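Hydrogenase expression/formation protein HypE (Desulfovibrio vulgaris subsp. vulgaris, PDB 2Z1U) binds ATP and magnesium in hydrogenase maturation, where it probably dehydrates its own carbamoylated C-terminus to a thiocyanate, the source of active-site cyanide. Local coordinates at residues D61-P66 with E108-S113; T72-G77 with M141-T146; D166-S171 with A239-L244; N231-Q236 with K273-L278. All coordinates share one frame; numbering follows the deposited sequence.

The four contacts fall into two pairs, one in each domain of a PurM-like chain. Interactions 1 and 2 lie in the N-terminal domain, their centres about 11 Å apart, and their segments alternate along the chain; Val110 of the first packs on Met141 and Ile143 of the second. Interactions 3 and 4, with centres about 8 Å apart, come later and also alternate; strands 167-170 and 275-278 are neighbours in the C-terminal sheet. Between the pairs the centres of interactions 2 and 4 are about 23 Å apart. Those two contacts lie close to magnesium-binding aspartates and also reach the second subunit, whereas interaction 3 lies away from the nucleotide and metal sites.

Interaction 1: D61-P66 with E108-S113; sequences DPIFFP and ERVVAS
Arg109 lies along one face of the Phe64 ring, and the contact can be read outward along its side chain. Arg109 CB already touches the ring, 3.7 Å from Phe64 CZ. A bend at chi3 (-80°) then folds the chain back over the aromatic, bringing Arg109 NE to 3.8 Å from the same Phe64 CZ. The guanidinium is laid almost flat, its plane 12° from that of the ring. Arg109 CZ is 3.9 Å from the centroid of the Phe64 ring, a cation-pi stack over the face. Of the two terminal nitrogens, NH1 rides above the ring centre, while Arg109 NH2 comes to 3.5 Å from Phe64 CE2. The opposite face of the ring carries Ile63 CG2, offset toward the rim. Val110 CG2 completes the apolar part, approaching Phe64 CZ obliquely at 3.8 Å and Ile63 CG2 at 3.9 Å. The charged group thus covers the outer side of a hydrophobic cluster. Ile63 and Val110 both also pack on Ile70, so the short strand 64-65 and helix 104-121 meet beside the start of helix 70-83, while helix 17-31 receives Val111 and Ala112.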
loop_
_atom_site.group_PDB
_atom_site.type_symbol
_atom_site.label_atom_id
_atom_site.label_comp_id
_atom_site.label_asym_id
_atom_site.label_seq_id
_atom_site.Cartn_x
_atom_site.Cartn_y
_atom_site.Cartn_z
ATOM N N ASP A 61 -5.603 4.932 -16.843
ATOM C CA ASP A 61 -6.362 5.986 -17.479
ATOM C C ASP A 61 -6.798 5.450 -18.829
ATOM O O ASP A 61 -5.938 5.123 -19.653
ATOM C CB ASP A 61 -5.493 7.235 -17.632
ATOM C CG ASP A 61 -6.217 8.375 -18.324
ATOM O OD1 ASP A 61 -5.574 9.039 -19.163
ATOM O OD2 ASP A 61 -7.418 8.599 -18.048
ATOM N N PRO A 62 -8.127 5.353 -19.078
ATOM C CA PRO A 62 -9.256 5.766 -18.238
ATOM C C PRO A 62 -9.553 4.806 -17.079
ATOM O O PRO A 62 -9.021 3.693 -17.037
ATOM C CB PRO A 62 -10.431 5.781 -19.222
ATOM C CG PRO A 62 -10.087 4.729 -20.212
ATOM C CD PRO A 62 -8.588 4.774 -20.359
ATOM N N ILE A 63 -10.410 5.248 -16.163
ATOM C CA ILE A 63 -10.738 4.491 -14.958
ATOM C C ILE A 63 -11.606 3.298 -15.309
ATOM O O ILE A 63 -11.457 2.231 -14.710
ATOM C CB ILE A 63 -11.477 5.382 -13.914
ATOM C CG1 ILE A 63 -10.564 6.500 -13.417
ATOM C CG2 ILE A 63 -12.024 4.552 -12.758
ATOM C CD1 ILE A 63 -11.204 7.369 -12.326
ATOM N N PHE A 64 -12.508 3.504 -16.272
ATOM C CA PHE A 64 -13.414 2.464 -16.770
ATOM C C PHE A 64 -13.091 2.129 -18.228
ATOM O O PHE A 64 -12.837 3.025 -19.041
ATOM C CB PHE A 64 -14.891 2.895 -16.621
ATOM C CG PHE A 64 -15.307 3.184 -15.182
ATOM C CD1 PHE A 64 -15.615 2.146 -14.303
ATOM C CD2 PHE A 64 -15.381 4.494 -14.712
ATOM C CE1 PHE A 64 -15.964 2.399 -12.967
ATOM C CE2 PHE A 64 -15.740 4.763 -13.380
ATOM C CZ PHE A 64 -16.030 3.709 -12.506
ATOM N N PHE A 65 -13.101 0.833 -18.545
ATOM C CA PHE A 65 -12.784 0.319 -19.894
ATOM C C PHE A 65 -13.511 -1.015 -20.093
ATOM O O PHE A 65 -13.951 -1.608 -19.116
ATOM C CB PHE A 65 -11.259 0.154 -20.074
ATOM C CG PHE A 65 -10.544 -0.351 -18.841
ATOM C CD1 PHE A 65 -10.371 -1.719 -18.630
ATOM C CD2 PHE A 65 -10.049 0.540 -17.885
ATOM C CE1 PHE A 65 -9.709 -2.189 -17.488
ATOM C CE2 PHE A 65 -9.400 0.078 -16.737
ATOM C CZ PHE A 65 -9.230 -1.292 -16.541
ATOM N N PRO A 66 -13.698 -1.468 -21.353
ATOM C CA PRO A 66 -14.262 -2.804 -21.552
ATOM C C PRO A 66 -13.508 -3.875 -20.759
ATOM O O PRO A 66 -12.281 -3.970 -20.864
ATOM C CB PRO A 66 -14.093 -3.022 -23.057
ATOM C CG PRO A 66 -14.225 -1.652 -23.621
ATOM C CD PRO A 66 -13.486 -0.781 -22.641
ATOM N N GLU A 108 -18.072 4.989 -5.924
ATOM C CA GLU A 108 -18.926 3.856 -5.549
ATOM C C GLU A 108 -18.865 2.682 -6.543
ATOM O O GLU A 108 -18.838 1.525 -6.127
ATOM C CB GLU A 108 -20.385 4.298 -5.325
ATOM C CG GLU A 108 -21.325 3.132 -5.003
ATOM C CD GLU A 108 -22.572 3.534 -4.240
ATOM O OE1 GLU A 108 -23.389 4.328 -4.768
ATOM O OE2 GLU A 108 -22.745 3.022 -3.117
ATOM N N ARG A 109 -18.859 2.980 -7.841
ATOM C CA ARG A 109 -18.685 1.949 -8.862
ATOM C C ARG A 109 -17.344 1.221 -8.715
ATOM O O ARG A 109 -17.276 -0.003 -8.846
ATOM C CB ARG A 109 -18.782 2.550 -10.260
ATOM C CG ARG A 109 -20.204 2.889 -10.699
ATOM C CD ARG A 109 -20.236 3.155 -12.204
ATOM N NE ARG A 109 -19.767 4.503 -12.535
ATOM C CZ ARG A 109 -19.278 4.872 -13.718
ATOM N NH1 ARG A 109 -19.166 3.998 -14.721
ATOM N NH2 ARG A 109 -18.889 6.130 -13.897
ATOM N N VAL A 110 -16.289 1.978 -8.426
ATOM C CA VAL A 110 -14.945 1.408 -8.258
ATOM C C VAL A 110 -14.884 0.546 -6.995
ATOM O O VAL A 110 -14.354 -0.573 -7.019
ATOM C CB VAL A 110 -13.871 2.505 -8.201
ATOM C CG1 VAL A 110 -12.518 1.916 -7.763
ATOM C CG2 VAL A 110 -13.747 3.197 -9.556
ATOM N N VAL A 111 -15.438 1.077 -5.904
ATOM C CA VAL A 111 -15.537 0.361 -4.632
ATOM C C VAL A 111 -16.360 -0.923 -4.798
ATOM O O VAL A 111 -15.947 -1.982 -4.327
ATOM C CB VAL A 111 -16.111 1.268 -3.498
ATOM C CG1 VAL A 111 -16.453 0.446 -2.280
ATOM C CG2 VAL A 111 -15.097 2.361 -3.138
ATOM N N ALA A 112 -17.514 -0.825 -5.462
ATOM C CA ALA A 112 -18.337 -2.005 -5.797
ATOM C C ALA A 112 -17.549 -3.076 -6.578
ATOM O O ALA A 112 -17.636 -4.268 -6.265
ATOM C CB ALA A 112 -19.591 -1.584 -6.576
ATOM N N SER A 113 -16.795 -2.649 -7.592
ATOM C CA SER A 113 -15.904 -3.542 -8.320
ATOM C C SER A 113 -14.889 -4.251 -7.429
ATOM O O SER A 113 -14.665 -5.446 -7.590
ATOM C CB SER A 113 -15.151 -2.786 -9.419
ATOM O OG SER A 113 -15.987 -2.557 -10.536
#

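Interaction 2: T72-G77 with M141-T146; sequences TLAVHG and MFINTT
Ala74 and Thr145 face each other with two kinds of group at once, methyl against methyl and carbonyl against hydroxyl. The Thr145 side chain is set with OG1 between its backbone N and carbonyl carbon (chi1 55°), which turns the hydroxyl to the helix and leaves CG2 beside it to make the apolar contact. Thr145 OG1 donates a short hydrogen bond, 2.6 Å, to Ala74 O. The approach is bent rather than head-on: the angle at the oxygen is 137°, and the donor stands 30° from the carbonyl plane. Thr145 CG2 meanwhile rests 3.9 Å from Ala74 CB. Two residues back on the strand, Ile143 points to the same side, and Ile143 CG2 comes to 4.0 Å from Ala74 CB, so the alanine methyl is met by both strand residues.

Small residues suit such close helix-on-sheet packing, here within the PurM-like N-terminal domain, where strand 141-151 is an inner strand of a four-stranded mixed sheet and helices 70-83 and 104-121 cover one face. Asn144, between them, and Thr146, just after, point the other way, where Thr146 OG1 hydrogen-bonds Thr146 OG1 of the second subunit. The Thr145 hydroxyl has a further partner in Thr78 OG1, one turn along the helix, and its backbone pairs with Asp56, a magnesium ligand. Helix 70-83 itself carries Asp81, another magnesium ligand, whose side chain is about 8 Å from that of Thr145.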
loop_
_atom_site.group_PDB
_atom_site.type_symbol
_atom_site.label_atom_id
_atom_site.label_comp_id
_atom_site.label_asym_id
_atom_site.label_seq_id
_atom_site.Cartn_x
_atom_site.Cartn_y
_atom_site.Cartn_z
ATOM N N THR A 72 -11.145 -3.258 -10.278
ATOM C CA THR A 72 -10.928 -4.604 -10.719
ATOM C C THR A 72 -9.392 -4.867 -10.821
ATOM O O THR A 72 -8.885 -5.889 -10.329
ATOM C CB THR A 72 -11.709 -4.749 -12.046
ATOM O OG1 THR A 72 -12.725 -5.759 -11.955
ATOM C CG2 THR A 72 -10.850 -4.873 -13.227
ATOM N N LEU A 73 -8.663 -3.927 -11.424
ATOM C CA LEU A 73 -7.190 -4.009 -11.498
ATOM C C LEU A 73 -6.537 -4.044 -10.108
ATOM O O LEU A 73 -5.643 -4.871 -9.841
ATOM C CB LEU A 73 -6.637 -2.822 -12.306
ATOM C CG LEU A 73 -6.141 -2.993 -13.750
ATOM C CD1 LEU A 73 -6.855 -4.088 -14.545
ATOM C CD2 LEU A 73 -6.059 -1.644 -14.523
ATOM N N ALA A 74 -6.999 -3.154 -9.226
ATOM C CA ALA A 74 -6.447 -3.035 -7.881
ATOM C C ALA A 74 -6.527 -4.359 -7.082
ATOM O O ALA A 74 -5.561 -4.750 -6.410
ATOM C CB ALA A 74 -7.127 -1.902 -7.140
ATOM N N VAL A 75 -7.661 -5.053 -7.174
ATOM C CA VAL A 75 -7.794 -6.371 -6.532
ATOM C C VAL A 75 -7.067 -7.508 -7.296
ATOM O O VAL A 75 -6.197 -8.181 -6.724
ATOM C CB VAL A 75 -9.275 -6.707 -6.230
ATOM C CG1 VAL A 75 -9.427 -8.125 -5.717
ATOM C CG2 VAL A 75 -9.822 -5.708 -5.192
ATOM N N HIS A 76 -7.431 -7.728 -8.565
ATOM C CA HIS A 76 -6.852 -8.830 -9.358
ATOM C C HIS A 76 -5.324 -8.798 -9.433
ATOM O O HIS A 76 -4.659 -9.824 -9.243
ATOM C CB HIS A 76 -7.425 -8.857 -10.796
ATOM C CG HIS A 76 -8.905 -9.092 -10.854
ATOM N ND1 HIS A 76 -9.692 -8.654 -11.899
ATOM C CD2 HIS A 76 -9.745 -9.704 -9.985
ATOM C CE1 HIS A 76 -10.950 -8.992 -11.673
ATOM N NE2 HIS A 76 -11.007 -9.622 -10.514
ATOM N N GLY A 77 -4.773 -7.622 -9.696
ATOM C CA GLY A 77 -3.309 -7.495 -9.911
ATOM C C GLY A 77 -2.542 -7.902 -8.655
ATOM O O GLY A 77 -1.485 -8.551 -8.731
ATOM N N MET A 141 -8.085 9.701 -9.327
ATOM C CA MET A 141 -7.994 8.574 -8.398
ATOM C C MET A 141 -6.853 7.618 -8.678
ATOM O O MET A 141 -6.714 7.111 -9.804
ATOM C CB MET A 141 -9.309 7.797 -8.457
ATOM C CG MET A 141 -9.363 6.511 -7.672
ATOM S SD MET A 141 -10.954 5.774 -8.055
ATOM C CE MET A 141 -10.781 4.263 -7.194
ATOM N N PHE A 142 -6.070 7.348 -7.630
ATOM C CA PHE A 142 -5.110 6.256 -7.629
ATOM C C PHE A 142 -5.462 5.321 -6.484
ATOM O O PHE A 142 -6.033 5.747 -5.476
ATOM C CB PHE A 142 -3.670 6.764 -7.447
ATOM C CG PHE A 142 -3.261 7.837 -8.434
ATOM C CD1 PHE A 142 -2.595 8.974 -7.997
ATOM C CD2 PHE A 142 -3.556 7.716 -9.790
ATOM C CE1 PHE A 142 -2.221 9.966 -8.889
ATOM C CE2 PHE A 142 -3.186 8.705 -10.696
ATOM C CZ PHE A 142 -2.517 9.827 -10.242
ATOM N N ILE A 143 -5.115 4.044 -6.629
ATOM C CA ILE A 143 -5.345 3.083 -5.556
ATOM C C ILE A 143 -4.073 2.279 -5.378
ATOM O O ILE A 143 -3.493 1.796 -6.364
ATOM C CB ILE A 143 -6.512 2.097 -5.890
ATOM C CG1 ILE A 143 -7.758 2.838 -6.377
ATOM C CG2 ILE A 143 -6.843 1.200 -4.682
ATOM C CD1 ILE A 143 -8.909 1.894 -6.860
ATOM N N ASN A 144 -3.630 2.147 -4.130
ATOM C CA ASN A 144 -2.642 1.147 -3.807
ATOM C C ASN A 144 -3.317 -0.031 -3.115
ATOM O O ASN A 144 -4.208 0.149 -2.261
ATOM C CB ASN A 144 -1.552 1.722 -2.897
ATOM C CG ASN A 144 -0.517 0.671 -2.508
ATOM O OD1 ASN A 144 -0.764 -0.130 -1.617
ATOM N ND2 ASN A 144 0.641 0.677 -3.179
ATOM N N THR A 145 -2.910 -1.247 -3.478
ATOM C CA THR A 145 -3.319 -2.409 -2.698
ATOM C C THR A 145 -2.105 -3.234 -2.304
ATOM O O THR A 145 -1.151 -3.337 -3.064
ATOM C CB THR A 145 -4.365 -3.304 -3.411
ATOM O OG1 THR A 145 -3.893 -3.709 -4.690
ATOM C CG2 THR A 145 -5.740 -2.584 -3.547
ATOM N N THR A 146 -2.155 -3.808 -1.102
ATOM C CA THR A 146 -1.093 -4.697 -0.647
ATOM C C THR A 146 -1.763 -6.022 -0.291
ATOM O O THR A 146 -2.833 -6.047 0.327
ATOM C CB THR A 146 -0.354 -4.080 0.562
ATOM O OG1 THR A 146 0.155 -2.799 0.173
ATOM C CG2 THR A 146 0.799 -4.949 1.055
#

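Interaction 3: D166-S171 with A239-L244; sequences DAILIS and AVCHVL
Ile168 reaches Cys241 with the very end of its side chain: Ile168 CD1 stands 3.8 Å from Cys241 CB. The sulfur is almost as near, with Cys241 SG 4.0 Å from Ile168 CD1, so the methyl rests against the whole short side chain of the cysteine. Ile168 CD1 also comes to 4.2 Å from the backbone oxygen His242 O. More loosely, Ile168 CD1 meets Val243 CG2 at 4.5 Å. One terminal carbon therefore makes all the close approaches, and it can do so because CG1 lies anti to the carbonyl carbon (chi1 -55°) and the chain then runs out extended (chi2 171°).

The contact joins next-nearest strands. In the seven-stranded mixed sheet of the PurM-like C-terminal domain, strand 300-306 runs between strands 167-170 and 240-244 and is antiparallel to both. The two strands flanking it consequently head in broadly similar directions, but the angle of 54° between the short segments is wide. Their axes approach to 8.5 Å, a gap that Ile168 bridges past the intervening strand.

What places Ile168 is partly backbone, through hydrogen bonds to Ile302 and Gly303 of that middle strand, and partly packing on Ile275 and Ile277 of the strand on its other side. Its neighbours Ala167 and Leu169 instead pack on helix 280-291. Around the second strand, Val243 touches Val248 and His242 lies against Lys306 and Leu311. Next to Ala167 in the chain, Asp166 OD2 is held by His216 ND1 and by the backbone nitrogen of Arg163.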
loop_
_atom_site.group_PDB
_atom_site.type_symbol
_atom_site.label_atom_id
_atom_site.label_comp_id
_atom_site.label_asym_id
_atom_site.label_seq_id
_atom_site.Cartn_x
_atom_site.Cartn_y
_atom_site.Cartn_z
ATOM N N ASP A 166 13.399 -26.684 -18.977
ATOM C CA ASP A 166 12.070 -26.230 -18.537
ATOM C C ASP A 166 11.196 -25.817 -19.722
ATOM O O ASP A 166 11.686 -25.202 -20.675
ATOM C CB ASP A 166 12.189 -25.041 -17.586
ATOM C CG ASP A 166 12.574 -25.443 -16.169
ATOM O OD1 ASP A 166 12.700 -26.653 -15.866
ATOM O OD2 ASP A 166 12.740 -24.528 -15.343
ATOM N N ALA A 167 9.908 -26.150 -19.654
ATOM C CA ALA A 167 8.951 -25.628 -20.613
ATOM C C ALA A 167 8.506 -24.232 -20.172
ATOM O O ALA A 167 8.496 -23.925 -18.979
ATOM C CB ALA A 167 7.762 -26.563 -20.734
ATOM N N ILE A 168 8.168 -23.378 -21.132
ATOM C CA ILE A 168 7.613 -22.058 -20.832
ATOM C C ILE A 168 6.202 -22.082 -21.341
ATOM O O ILE A 168 5.969 -22.309 -22.535
ATOM C CB ILE A 168 8.386 -20.897 -21.515
ATOM C CG1 ILE A 168 9.873 -20.931 -21.161
ATOM C CG2 ILE A 168 7.777 -19.539 -21.113
ATOM C CD1 ILE A 168 10.741 -19.940 -21.980
ATOM N N LEU A 169 5.263 -21.934 -20.407
ATOM C CA LEU A 169 3.839 -21.972 -20.706
ATOM C C LEU A 169 3.218 -20.593 -20.506
ATOM O O LEU A 169 3.615 -19.821 -19.620
ATOM C CB LEU A 169 3.110 -22.988 -19.806
ATOM C CG LEU A 169 3.606 -24.421 -19.631
ATOM C CD1 LEU A 169 2.642 -25.164 -18.691
ATOM C CD2 LEU A 169 3.731 -25.160 -20.980
ATOM N N ILE A 170 2.242 -20.289 -21.350
ATOM C CA ILE A 170 1.440 -19.082 -21.185
ATOM C C ILE A 170 -0.001 -19.491 -20.925
ATOM O O ILE A 170 -0.474 -20.518 -21.459
ATOM C CB ILE A 170 1.567 -18.161 -22.435
ATOM C CG1 ILE A 170 1.191 -16.722 -22.092
ATOM C CG2 ILE A 170 0.741 -18.721 -23.620
ATOM C CD1 ILE A 170 2.158 -16.009 -21.126
ATOM N N SER A 171 -0.704 -18.693 -20.124
ATOM C CA SER A 171 -2.066 -19.072 -19.668
ATOM C C SER A 171 -3.165 -18.563 -20.593
ATOM O O SER A 171 -4.308 -18.946 -20.454
ATOM C CB SER A 171 -2.326 -18.589 -18.235
ATOM O OG SER A 171 -2.325 -17.182 -18.170
ATOM N N ALA A 239 19.898 -17.681 -17.660
ATOM C CA ALA A 239 19.657 -18.650 -18.709
ATOM C C ALA A 239 19.136 -17.891 -19.912
ATOM O O ALA A 239 19.034 -16.670 -19.891
ATOM C CB ALA A 239 18.643 -19.693 -18.243
ATOM N N VAL A 240 18.812 -18.617 -20.969
ATOM C CA VAL A 240 18.225 -17.986 -22.133
ATOM C C VAL A 240 16.865 -18.601 -22.414
ATOM O O VAL A 240 16.696 -19.824 -22.344
ATOM C CB VAL A 240 19.227 -17.905 -23.363
ATOM C CG1 VAL A 240 20.450 -18.817 -23.189
ATOM C CG2 VAL A 240 18.539 -18.101 -24.696
ATOM N N CYS A 241 15.874 -17.741 -22.639
ATOM C CA CYS A 241 14.537 -18.204 -22.974
ATOM C C CYS A 241 14.397 -18.255 -24.481
ATOM O O CYS A 241 14.741 -17.292 -25.177
ATOM C CB CYS A 241 13.471 -17.301 -22.339
ATOM S SG CYS A 241 13.420 -17.393 -20.533
ATOM N N HIS A 242 13.960 -19.406 -24.988
ATOM C CA HIS A 242 13.687 -19.579 -26.410
ATOM C C HIS A 242 12.181 -19.709 -26.621
ATOM O O HIS A 242 11.542 -20.563 -26.030
ATOM C CB HIS A 242 14.434 -20.797 -26.974
ATOM C CG HIS A 242 15.899 -20.557 -27.182
ATOM N ND1 HIS A 242 16.435 -20.226 -28.409
ATOM C CD2 HIS A 242 16.938 -20.568 -26.310
ATOM C CE1 HIS A 242 17.742 -20.058 -28.289
ATOM N NE2 HIS A 242 18.072 -20.258 -27.026
ATOM N N VAL A 243 11.630 -18.854 -27.468
ATOM C CA VAL A 243 10.192 -18.746 -27.652
ATOM C C VAL A 243 9.836 -18.895 -29.136
ATOM O O VAL A 243 10.618 -18.508 -30.001
ATOM C CB VAL A 243 9.685 -17.414 -27.038
ATOM C CG1 VAL A 243 8.485 -16.852 -27.802
ATOM C CG2 VAL A 243 9.304 -17.651 -25.563
ATOM N N LEU A 244 8.681 -19.497 -29.427
ATOM C CA LEU A 244 8.247 -19.699 -30.817
ATOM C C LEU A 244 7.124 -18.715 -31.156
ATOM O O LEU A 244 6.029 -18.789 -30.560
ATOM C CB LEU A 244 7.771 -21.146 -31.026
ATOM C CG LEU A 244 7.458 -21.602 -32.462
ATOM C CD1 LEU A 244 8.679 -21.499 -33.404
ATOM C CD2 LEU A 244 6.895 -23.022 -32.458
#

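Interaction 4: N231-Q236 with K273-L278; sequences NEIAGQ and KLICIL
Ile233 and Ile277 meet tip to tip with no ring, amide or guanidinium between them; the contact has no flat group with faces or edges to cover, only branched aliphatic chains. Ile277 sends out its CD1 methyl, which settles against both limbs of the opposing isoleucine. Ile277 CD1 is 3.8 Å from Ile233 CG2. Ile277 CD1 is also 4.1 Å from Ile233 CD1, so the long and the short branch share a single partner. The reach from the strand comes from an extended outer torsion (chi2 167°), while on the helix CG2 lies anti to the backbone N (chi1 -67°), pointing that branch at the sheet. Ile275, two residues earlier and on the same side of the strand, adds a looser touch, Ile275 CG2 being 4.5 Å from Ile233 CD1.

One helix residue here faces two strand residues two apart. Beside Ile233, Glu232 takes no part and forms a salt bridge with Arg219 and a hydrogen bond with His20 of the second subunit. Ile275 is about 7 Å, side chain to side chain, from the magnesium ligand Asp220. Helix 225-237 thus lies over strand 275-278, with Ile233 also touching Val217 and Arg219 of edge strand 217-219, while Ile275 and Ile277 pack on Ile168 of strand 167-170 on the other flank.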
loop_
_atom_site.group_PDB
_atom_site.type_symbol
_atom_site.label_atom_id
_atom_site.label_comp_id
_atom_site.label_asym_id
_atom_site.label_seq_id
_atom_site.Cartn_x
_atom_site.Cartn_y
_atom_site.Cartn_z
ATOM N N ASN A 231 12.609 -11.597 -20.104
ATOM C CA ASN A 231 13.963 -11.044 -19.918
ATOM C C ASN A 231 14.340 -11.009 -18.430
ATOM O O ASN A 231 15.490 -11.302 -18.064
ATOM C CB ASN A 231 14.045 -9.635 -20.488
ATOM C CG ASN A 231 14.428 -9.620 -21.929
ATOM O OD1 ASN A 231 13.570 -9.561 -22.806
ATOM N ND2 ASN A 231 15.717 -9.705 -22.192
ATOM N N GLU A 232 13.362 -10.659 -17.580
ATOM C CA GLU A 232 13.568 -10.650 -16.128
ATOM C C GLU A 232 13.931 -12.044 -15.654
ATOM O O GLU A 232 14.929 -12.233 -14.965
ATOM C CB GLU A 232 12.315 -10.181 -15.379
ATOM C CG GLU A 232 11.931 -8.755 -15.653
ATOM C CD GLU A 232 10.645 -8.386 -14.931
ATOM O OE1 GLU A 232 10.349 -7.184 -14.826
ATOM O OE2 GLU A 232 9.969 -9.290 -14.425
ATOM N N ILE A 233 13.132 -13.023 -16.066
ATOM C CA ILE A 233 13.328 -14.400 -15.643
ATOM C C ILE A 233 14.657 -14.931 -16.201
ATOM O O ILE A 233 15.467 -15.485 -15.456
ATOM C CB ILE A 233 12.146 -15.287 -16.066
ATOM C CG1 ILE A 233 10.868 -14.891 -15.299
ATOM C CG2 ILE A 233 12.518 -16.763 -15.953
ATOM C CD1 ILE A 233 9.556 -15.265 -16.021
ATOM N N ALA A 234 14.890 -14.763 -17.500
ATOM C CA ALA A 234 16.178 -15.163 -18.074
ATOM C C ALA A 234 17.368 -14.556 -17.308
ATOM O O ALA A 234 18.346 -15.256 -17.027
ATOM C CB ALA A 234 16.238 -14.831 -19.565
ATOM N N GLY A 235 17.274 -13.271 -16.962
ATOM C CA GLY A 235 18.314 -12.582 -16.199
ATOM C C GLY A 235 18.500 -13.089 -14.774
ATOM O O GLY A 235 19.626 -13.337 -14.344
ATOM N N GLN A 236 17.397 -13.264 -14.049
ATOM C CA GLN A 236 17.429 -13.776 -12.673
ATOM C C GLN A 236 17.907 -15.221 -12.645
ATOM O O GLN A 236 18.589 -15.624 -11.713
ATOM C CB GLN A 236 16.043 -13.701 -12.019
ATOM C CG GLN A 236 15.570 -12.286 -11.700
ATOM C CD GLN A 236 14.327 -12.260 -10.843
ATOM O OE1 GLN A 236 14.396 -11.934 -9.661
ATOM N NE2 GLN A 236 13.186 -12.560 -11.434
ATOM N N LYS A 273 -3.192 -12.742 -16.909
ATOM C CA LYS A 273 -2.349 -13.761 -17.577
ATOM C C LYS A 273 -1.150 -14.107 -16.698
ATOM O O LYS A 273 -0.694 -13.269 -15.916
ATOM C CB LYS A 273 -1.786 -13.205 -18.916
ATOM C CG LYS A 273 -2.851 -12.860 -19.935
ATOM C CD LYS A 273 -3.489 -14.119 -20.504
ATOM C CE LYS A 273 -4.934 -13.881 -20.898
ATOM N NZ LYS A 273 -5.090 -12.556 -21.585
ATOM N N LEU A 274 -0.623 -15.318 -16.845
ATOM C CA LEU A 274 0.650 -15.655 -16.204
ATOM C C LEU A 274 1.548 -16.459 -17.131
ATOM O O LEU A 274 1.081 -17.091 -18.079
ATOM C CB LEU A 274 0.435 -16.425 -14.880
ATOM C CG LEU A 274 -0.275 -17.797 -14.877
ATOM C CD1 LEU A 274 0.603 -18.981 -15.336
ATOM C CD2 LEU A 274 -0.828 -18.083 -13.468
ATOM N N ILE A 275 2.840 -16.421 -16.826
ATOM C CA ILE A 275 3.828 -17.301 -17.397
ATOM C C ILE A 275 4.133 -18.362 -16.348
ATOM O O ILE A 275 4.306 -18.045 -15.173
ATOM C CB ILE A 275 5.135 -16.525 -17.765
ATOM C CG1 ILE A 275 4.874 -15.606 -18.954
ATOM C CG2 ILE A 275 6.291 -17.479 -18.115
ATOM C CD1 ILE A 275 5.088 -14.145 -18.663
ATOM N N CYS A 276 4.199 -19.615 -16.785
ATOM C CA CYS A 276 4.535 -20.706 -15.898
ATOM C C CYS A 276 5.712 -21.487 -16.473
ATOM O O CYS A 276 5.654 -21.995 -17.590
ATOM C CB CYS A 276 3.312 -21.620 -15.695
ATOM S SG CYS A 276 3.630 -23.153 -14.797
ATOM N N ILE A 277 6.778 -21.579 -15.687
ATOM C CA ILE A 277 7.989 -22.304 -16.095
ATOM C C ILE A 277 8.215 -23.450 -15.106
ATOM O O ILE A 277 8.136 -23.245 -13.890
ATOM C CB ILE A 277 9.210 -21.340 -16.208
ATOM C CG1 ILE A 277 8.932 -20.296 -17.296
ATOM C CG2 ILE A 277 10.502 -22.103 -16.558
ATOM C CD1 ILE A 277 9.881 -19.104 -17.335
ATOM N N LEU A 278 8.461 -24.646 -15.648
ATOM C CA LEU A 278 8.535 -25.899 -14.892
ATOM C C LEU A 278 9.194 -27.020 -15.733
ATOM O O LEU A 278 9.180 -26.955 -16.966
ATOM C CB LEU A 278 7.121 -26.322 -14.446
ATOM C CG LEU A 278 6.184 -27.126 -15.374
ATOM C CD1 LEU A 278 4.953 -27.480 -14.585
ATOM C CD2 LEU A 278 5.805 -26.380 -16.652
#